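Local coordinates for membrane protein (Acinetobacter baumannii AB307-0294, PDB 5DL5), which probably forms an outer-membrane beta-barrel channel of the OprD family, through which small molecules, apparently including antibiotics, can enter the cell, at residues V77-S81 with V143-F147; N92-P96 with M172-I176. All blocks are in the same frame, centred on the assembly; numbering follows the deposited sequence.

Contact 1: V77-S81 with V143-F147. With C8E ((hydroxyethyloxy)tri(ethyloxy)octane), chain C.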
ATOM      1  N   VAL A  77      -0.513  -8.383 -17.034  1.00 37.22           N
ATOM      2  CA  VAL A  77      -1.306  -8.009 -15.845  1.00 38.76           C
ATOM      3  C   VAL A  77      -2.436  -7.142 -16.320  1.00 37.93           C
ATOM      4  O   VAL A  77      -2.250  -6.299 -17.183  1.00 41.75           O
ATOM      5  CB  VAL A  77      -0.574  -7.169 -14.780  1.00 38.28           C
ATOM      6  CG1 VAL A  77       0.440  -7.998 -14.005  1.00 41.45           C
ATOM      7  CG2 VAL A  77       0.110  -6.007 -15.396  1.00 42.22           C
ATOM      8  N   GLY A  78      -3.633  -7.343 -15.818  1.00 35.26           N
ATOM      9  CA  GLY A  78      -4.665  -6.412 -16.177  1.00 35.87           C
ATOM     10  C   GLY A  78      -5.904  -6.675 -15.380  1.00 38.51           C
ATOM     11  O   GLY A  78      -5.957  -7.650 -14.550  1.00 37.20           O
ATOM     12  N   ASP A  79      -6.906  -5.829 -15.618  1.00 36.40           N
ATOM     13  CA  ASP A  79      -8.163  -6.058 -14.924  1.00 36.78           C
ATOM     14  C   ASP A  79      -9.256  -5.491 -15.756  1.00 37.47           C
ATOM     15  O   ASP A  79      -9.063  -4.570 -16.588  1.00 36.13           O
ATOM     16  CB  ASP A  79      -8.145  -5.396 -13.495  1.00 36.69           C
ATOM     17  CG  ASP A  79      -7.434  -3.997 -13.478  1.00 39.24           C
ATOM     18  OD1 ASP A  79      -8.025  -2.892 -13.756  1.00 37.70           O
ATOM     19  OD2 ASP A  79      -6.226  -4.009 -13.075  1.00 42.83           O
ATOM     20  N   GLY A  80     -10.434  -5.986 -15.499  1.00 37.37           N
ATOM     21  CA  GLY A  80     -11.654  -5.360 -16.091  1.00 39.38           C
ATOM     22  C   GLY A  80     -12.691  -5.299 -14.962  1.00 36.73           C
ATOM     23  O   GLY A  80     -12.757  -6.220 -14.132  1.00 32.99           O
ATOM     24  N   SER A  81     -13.457  -4.225 -14.928  1.00 33.87           N
ATOM     25  CA  SER A  81     -14.340  -3.994 -13.821  1.00 33.90           C
ATOM     26  C   SER A  81     -15.638  -3.353 -14.236  1.00 34.01           C
ATOM     27  O   SER A  81     -15.677  -2.744 -15.325  1.00 32.52           O
ATOM     28  CB  SER A  81     -13.659  -3.093 -12.773  1.00 34.05           C
ATOM     29  OG  SER A  81     -12.367  -3.548 -12.467  1.00 34.36           O
ATOM     30  N   VAL A 143      -8.690  -2.705  -7.788  1.00 33.25           N
ATOM     31  CA  VAL A 143      -7.705  -3.204  -8.727  1.00 33.25           C
ATOM     32  C   VAL A 143      -6.308  -2.617  -8.376  1.00 33.10           C
ATOM     33  O   VAL A 143      -6.207  -1.557  -7.828  1.00 32.43           O
ATOM     34  CB  VAL A 143      -8.076  -2.872 -10.207  1.00 33.06           C
ATOM     35  CG1 VAL A 143      -9.329  -3.623 -10.600  1.00 35.63           C
ATOM     36  CG2 VAL A 143      -8.339  -1.382 -10.436  1.00 36.79           C
ATOM     37  N   PRO A 144      -5.242  -3.279  -8.851  1.00 35.51           N
ATOM     38  CA  PRO A 144      -3.870  -2.813  -8.491  1.00 32.99           C
ATOM     39  C   PRO A 144      -3.423  -1.657  -9.274  1.00 29.68           C
ATOM     40  O   PRO A 144      -3.826  -1.398 -10.405  1.00 29.38           O
ATOM     41  CB  PRO A 144      -2.982  -4.065  -8.656  1.00 33.85           C
ATOM     42  CG  PRO A 144      -3.841  -5.086  -9.419  1.00 38.44           C
ATOM     43  CD  PRO A 144      -5.262  -4.612  -9.482  1.00 32.56           C
ATOM     44  N   GLU A 145      -2.623  -0.876  -8.622  1.00 28.47           N
ATOM     45  CA  GLU A 145      -1.886   0.180  -9.255  1.00 28.52           C
ATOM     46  C   GLU A 145      -0.731  -0.398 -10.083  1.00 28.87           C
ATOM     47  O   GLU A 145      -0.096  -1.375  -9.638  1.00 29.50           O
ATOM     48  CB  GLU A 145      -1.372   1.134  -8.149  1.00 27.35           C
ATOM     49  CG  GLU A 145      -0.460   2.262  -8.630  1.00 28.09           C
ATOM     50  CD  GLU A 145       0.043   3.141  -7.497  1.00 30.74           C
ATOM     51  OE1 GLU A 145      -0.179   2.765  -6.308  1.00 28.58           O
ATOM     52  OE2 GLU A 145       0.485   4.275  -7.855  1.00 35.82           O
ATOM     53  N   TYR A 146      -0.539   0.129 -11.307  1.00 27.07           N
ATOM     54  CA  TYR A 146       0.506  -0.374 -12.214  1.00 27.83           C
ATOM     55  C   TYR A 146       1.576   0.593 -12.454  1.00 28.83           C
ATOM     56  O   TYR A 146       1.328   1.767 -12.709  1.00 32.32           O
ATOM     57  CB  TYR A 146      -0.039  -0.841 -13.634  1.00 29.21           C
ATOM     58  CG  TYR A 146      -1.088  -1.975 -13.546  1.00 30.65           C
ATOM     59  CD1 TYR A 146      -0.784  -3.156 -12.957  1.00 31.32           C
ATOM     60  CD2 TYR A 146      -2.405  -1.827 -14.001  1.00 31.60           C
ATOM     61  CE1 TYR A 146      -1.680  -4.181 -12.846  1.00 31.93           C
ATOM     62  CE2 TYR A 146      -3.348  -2.883 -13.933  1.00 31.24           C
ATOM     63  CZ  TYR A 146      -2.977  -4.041 -13.311  1.00 31.90           C
ATOM     64  OH  TYR A 146      -3.770  -5.173 -13.165  1.00 34.10           O
ATOM     65  N   PHE A 147       2.805   0.107 -12.475  1.00 28.57           N
ATOM     66  CA  PHE A 147       3.936   0.956 -12.910  1.00 31.15           C
ATOM     67  C   PHE A 147       4.538   0.416 -14.228  1.00 28.24           C
ATOM     68  O   PHE A 147       4.496  -0.748 -14.424  1.00 31.70           O
ATOM     69  CB  PHE A 147       4.965   0.979 -11.810  1.00 30.26           C
ATOM     70  CG  PHE A 147       4.590   1.864 -10.637  1.00 30.39           C
ATOM     71  CD1 PHE A 147       4.882   3.258 -10.649  1.00 29.76           C
ATOM     72  CD2 PHE A 147       3.967   1.324  -9.550  1.00 30.03           C
ATOM     73  CE1 PHE A 147       4.633   4.033  -9.535  1.00 31.02           C
ATOM     74  CE2 PHE A 147       3.664   2.125  -8.455  1.00 30.55           C
ATOM     75  CZ  PHE A 147       3.965   3.470  -8.457  1.00 31.68           C
TER
HETATM   76  C8  C8E C 502     -13.421  -1.723 -20.596  1.00 59.05           C
HETATM   77  O9  C8E C 502     -14.478  -2.628 -20.294  1.00 58.68           O
HETATM   78  C10 C8E C 502     -14.337  -3.440 -19.105  1.00 64.96           C
HETATM   79  C11 C8E C 502     -15.339  -4.588 -19.089  1.00 62.78           C
HETATM   80  O12 C8E C 502     -15.062  -5.524 -18.034  1.00 66.70           O
HETATM   81  C13 C8E C 502     -14.957  -6.897 -18.456  1.00 69.68           C
HETATM   82  C14 C8E C 502     -14.857  -7.888 -17.290  1.00 67.30           C
HETATM   83  O15 C8E C 502     -15.831  -7.534 -16.327  1.00 65.87           O
HETATM   84  C16 C8E C 502     -15.568  -7.895 -14.964  1.00 57.48           C
HETATM   85  C17 C8E C 502     -15.624  -9.388 -14.812  1.00 59.41           C
HETATM   86  O18 C8E C 502     -15.974  -9.688 -13.453  1.00 56.86           O
HETATM   87  C19 C8E C 502     -17.358 -10.052 -13.355  1.00 54.16           C
HETATM   88  C20 C8E C 502     -17.538 -11.484 -13.023  1.00 53.72           C
HETATM   89  O21 C8E C 502     -18.902 -11.565 -12.620  1.00 70.55           O

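Contact 2: N92-P96 with M172-I176. With C8E ((hydroxyethyloxy)tri(ethyloxy)octane), chain B.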
ATOM      1  N   ASN A  92     -12.530   7.629  -3.023  1.00 32.77           N
ATOM      2  CA  ASN A  92     -11.614   6.827  -2.268  1.00 33.10           C
ATOM      3  C   ASN A  92     -10.888   5.890  -3.171  1.00 31.42           C
ATOM      4  O   ASN A  92     -10.611   4.815  -2.809  1.00 33.89           O
ATOM      5  CB  ASN A  92     -12.316   6.117  -1.101  1.00 33.51           C
ATOM      6  CG  ASN A  92     -13.153   7.062  -0.300  1.00 35.43           C
ATOM      7  OD1 ASN A  92     -12.679   8.139   0.297  1.00 41.74           O
ATOM      8  ND2 ASN A  92     -14.393   6.810  -0.331  1.00 33.72           N
ATOM      9  N   GLN A  93     -10.628   6.331  -4.391  1.00 30.44           N
ATOM     10  CA  GLN A  93      -9.895   5.567  -5.358  1.00 33.20           C
ATOM     11  C   GLN A  93     -10.456   4.191  -5.718  1.00 34.74           C
ATOM     12  O   GLN A  93      -9.697   3.329  -6.132  1.00 33.54           O
ATOM     13  CB  GLN A  93      -8.388   5.478  -4.926  1.00 32.55           C
ATOM     14  CG  GLN A  93      -7.764   6.818  -4.864  1.00 33.41           C
ATOM     15  CD  GLN A  93      -8.178   7.721  -3.691  1.00 36.49           C
ATOM     16  OE1 GLN A  93      -8.283   7.332  -2.474  1.00 32.80           O
ATOM     17  NE2 GLN A  93      -8.501   8.947  -4.083  1.00 34.56           N
ATOM     18  N   MET A  94     -11.787   4.046  -5.649  1.00 34.42           N
ATOM     19  CA  MET A  94     -12.509   2.799  -5.959  1.00 35.52           C
ATOM     20  C   MET A  94     -12.938   2.689  -7.436  1.00 34.53           C
ATOM     21  O   MET A  94     -12.812   1.607  -8.035  1.00 37.94           O
ATOM     22  CB  MET A  94     -13.753   2.724  -5.099  1.00 35.82           C
ATOM     23  CG  MET A  94     -13.496   2.439  -3.640  1.00 35.82           C
ATOM     24  SD  MET A  94     -12.998   0.696  -3.305  1.00 35.84           S
ATOM     25  CE  MET A  94     -14.555  -0.180  -3.419  1.00 37.56           C
ATOM     26  N   ILE A  95     -13.343   3.815  -8.033  1.00 34.88           N
ATOM     27  CA  ILE A  95     -13.980   3.824  -9.346  1.00 35.69           C
ATOM     28  C   ILE A  95     -13.517   5.046 -10.127  1.00 34.65           C
ATOM     29  O   ILE A  95     -13.659   6.155  -9.622  1.00 34.67           O
ATOM     30  CB  ILE A  95     -15.552   3.824  -9.218  1.00 34.25           C
ATOM     31  CG1 ILE A  95     -15.992   2.529  -8.502  1.00 36.92           C
ATOM     32  CG2 ILE A  95     -16.169   3.846 -10.569  1.00 34.39           C
ATOM     33  CD1 ILE A  95     -17.495   2.604  -8.118  1.00 38.25           C
ATOM     34  N   PRO A  96     -13.056   4.866 -11.372  1.00 32.95           N
ATOM     35  CA  PRO A  96     -12.777   6.042 -12.200  1.00 33.56           C
ATOM     36  C   PRO A  96     -13.996   6.940 -12.369  1.00 38.71           C
ATOM     37  O   PRO A  96     -15.113   6.409 -12.495  1.00 35.73           O
ATOM     38  CB  PRO A  96     -12.415   5.459 -13.557  1.00 33.04           C
ATOM     39  CG  PRO A  96     -12.000   4.031 -13.278  1.00 34.23           C
ATOM     40  CD  PRO A  96     -12.761   3.578 -12.061  1.00 32.70           C
ATOM     41  N   MET A 172      -2.795   4.615 -11.435  1.00 29.73           N
ATOM     42  CA  MET A 172      -3.456   4.310 -10.180  1.00 32.20           C
ATOM     43  C   MET A 172      -4.788   3.588 -10.453  1.00 34.79           C
ATOM     44  O   MET A 172      -5.299   3.556 -11.599  1.00 31.31           O
ATOM     45  CB  MET A 172      -3.736   5.585  -9.363  1.00 31.96           C
ATOM     46  CG  MET A 172      -2.995   5.574  -8.038  1.00 33.21           C
ATOM     47  SD  MET A 172      -3.529   4.237  -6.964  1.00 33.78           S
ATOM     48  CE  MET A 172      -5.140   4.879  -6.445  1.00 35.08           C
ATOM     49  N   SER A 173      -5.268   2.958  -9.400  1.00 33.54           N
ATOM     50  CA  SER A 173      -6.416   2.047  -9.513  1.00 36.25           C
ATOM     51  C   SER A 173      -7.689   2.622 -10.109  1.00 35.64           C
ATOM     52  O   SER A 173      -8.437   1.930 -10.750  1.00 35.39           O
ATOM     53  CB  SER A 173      -6.732   1.560  -8.067  1.00 36.00           C
ATOM     54  OG  SER A 173      -5.542   0.938  -7.565  1.00 32.78           O
ATOM     55  N   ASP A 174      -7.901   3.929  -9.929  1.00 34.81           N
ATOM     56  CA  ASP A 174      -9.079   4.623 -10.390  1.00 35.69           C
ATOM     57  C   ASP A 174      -8.845   5.522 -11.594  1.00 32.37           C
ATOM     58  O   ASP A 174      -9.583   6.544 -11.790  1.00 33.48           O
ATOM     59  CB  ASP A 174      -9.646   5.473  -9.219  1.00 37.30           C
ATOM     60  CG  ASP A 174      -8.706   6.626  -8.792  1.00 37.06           C
ATOM     61  OD1 ASP A 174      -7.473   6.599  -9.061  1.00 36.17           O
ATOM     62  OD2 ASP A 174      -9.225   7.611  -8.226  1.00 40.76           O
ATOM     63  N   GLN A 175      -7.797   5.195 -12.352  1.00 30.51           N
ATOM     64  CA  GLN A 175      -7.449   5.943 -13.505  1.00 35.48           C
ATOM     65  C   GLN A 175      -7.468   5.008 -14.748  1.00 36.31           C
ATOM     66  O   GLN A 175      -6.940   3.885 -14.683  1.00 35.06           O
ATOM     67  CB  GLN A 175      -6.026   6.581 -13.349  1.00 36.81           C
ATOM     68  CG  GLN A 175      -5.835   7.405 -12.069  1.00 35.59           C
ATOM     69  CD  GLN A 175      -6.605   8.697 -12.137  1.00 39.38           C
ATOM     70  OE1 GLN A 175      -6.713   9.272 -13.179  1.00 39.77           O
ATOM     71  NE2 GLN A 175      -7.202   9.110 -11.018  1.00 39.38           N
ATOM     72  N   ILE A 176      -8.003   5.553 -15.840  1.00 38.27           N
ATOM     73  CA  ILE A 176      -8.017   4.906 -17.214  1.00 44.70           C
ATOM     74  C   ILE A 176      -6.750   5.210 -18.062  1.00 42.41           C
ATOM     75  O   ILE A 176      -6.302   4.375 -18.818  1.00 45.17           O
ATOM     76  CB  ILE A 176      -9.237   5.474 -18.039  1.00 47.63           C
ATOM     77  CG1 ILE A 176     -10.535   5.245 -17.283  1.00 52.32           C
ATOM     78  CG2 ILE A 176      -9.266   4.983 -19.488  1.00 51.42           C
ATOM     79  CD1 ILE A 176     -10.660   3.830 -16.825  1.00 51.76           C
TER
HETATM   80  C6  C8E B 501     -10.821  11.759  -6.354  1.00 54.91           C
HETATM   81  C7  C8E B 501     -11.761  10.876  -5.484  1.00 51.18           C
HETATM   82  C8  C8E B 501     -12.341  11.539  -4.212  1.00 53.90           C
HETATM   83  O9  C8E B 501     -12.512  10.636  -3.061  1.00 41.62           O
HETATM   84  C10 C8E B 501     -11.752  11.170  -1.982  1.00 60.43           C
HETATM   85  C11 C8E B 501     -10.292  10.693  -2.083  1.00 52.13           C
HETATM   86  O12 C8E B 501      -9.630  10.775  -0.840  1.00 64.71           O
HETATM   87  C13 C8E B 501     -10.132   9.959   0.228  1.00 56.96           C
HETATM   88  C14 C8E B 501      -9.378   8.658   0.306  1.00 55.62           C
HETATM   89  O15 C8E B 501      -8.892   8.336   1.607  1.00 63.94           O
HETATM   90  C16 C8E B 501      -8.058   9.281   2.294  1.00 67.29           C
HETATM   91  C17 C8E B 501      -7.100   8.414   3.110  1.00 73.13           C
HETATM   92  O18 C8E B 501      -7.820   7.176   3.391  1.00 77.61           O
HETATM   93  C19 C8E B 501      -7.013   5.990   3.377  1.00 78.88           C
HETATM   94  C20 C8E B 501      -7.867   4.818   3.829  1.00 69.34           C
HETATM   95  O21 C8E B 501      -7.190   3.570   4.155  1.00 63.28           O
HETATM   96  O   HOH W   1     -11.666   8.234  -6.142  1.00 33.69           O
HETATM   97  O   HOH W   2      -8.294   9.658  -7.069  1.00 36.55           O

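Contact 1: V77-S81 with V143-F147
With chi1 at -59°, Y146 holds its ring beside its own backbone N and pointing at strand 70-83, while D79, its CG set between backbone N and carbonyl carbon, lifts its carboxylate to meet the phenol. The contact lies inside the OprD-type beta-barrel, where a loop entering the short strand 146-148 packs on the inner side of the wall. Y146 OH donates to D79 OD2 at 2.7 Å, reaching the oxygen on its anti side and 20° out of the carboxylate plane; ring and carboxylate planes are only 14° apart. The same OD2 forms a salt bridge with R109 of the next wall strand, so a phenol and a guanidinium share one buried oxygen, which would probably stabilise the negative charge. R109 also bonds P144 O, which sits 3.8 Å above the Y146 plane, over the ring centre. G78 CA lies 3.4 Å from Y146 OH. Beta-branched residues fill the flanks: V77 lays CG2 obliquely against Y146 CE1 at 3.6 Å, and V143 crosses D79 at about a right angle. S81, small and polar, bonds through OG to S56 OG on adjacent strand 50-62. V143 CG1 rests 3.6 Å from S81 OG and 3.5 Å from D79 CG.

Contact 2: N92-P96 with M172-I176
Q93 meets M172 and D174 where the loop N92-P96, folded into the barrel of this OprD-family porin, packs on the type I beta turn M172-Q175. Just before it, N92 faces a bound detergent: its backbone N donates to O9 of C8E (chain B) at 3.0 Å and 167°, while its ND2 bonds T50. Q93 is the first residue to reach the turn. With CG beside its backbone N and the chain bent at chi2 (73°), it offers its methylene groups to M172 and its amide to a water and the detergent. M172 CE, swung round by two bends of its own chain, touches Q93 CG at 3.6 Å, the S-methyl of a flexible thioether chain, suited to an aliphatic stem. D174 runs alongside Q93 in the same direction, amide and carboxylate planes 81° apart, with OD2 3.6 Å from Q93 CA. M94 and I95 direct their apolar side chains away, onto wall strand 50-62. P96 closes the segment: its CA makes a CH...O contact with D174 O, 3.3 Å away, and its rigid ring sets CG against I176 CD1 at 3.8 Å. Beside these apolar and CH...O contacts, two waters link Q93 to D174, one accepting a hydrogen bond from Q93 N, the other from Q93 NE2; both donate to D174 OD2, which would probably stabilise the carboxylate charge.

From the N terminus the chain passes 77-81 on wall strand 70-83, then 92-96 in the loop before strand 106-118, then 143-147, and finally 172-176 in the loop between strands 160-171 and 190-200. Contact 1 closes a loop with 61 residues between its segments, contact 2 one with 75; because the segments alternate, the two closures cross and neither nests in the other. Their centres lie 10 Å apart. They meet directly where S173 OG approaches V143 O at 2.6 Å, a probable hydrogen bond, and R109 of strand 106-118 binds groups in both. Together they join the barrel wall to three inward-folded pieces of chain.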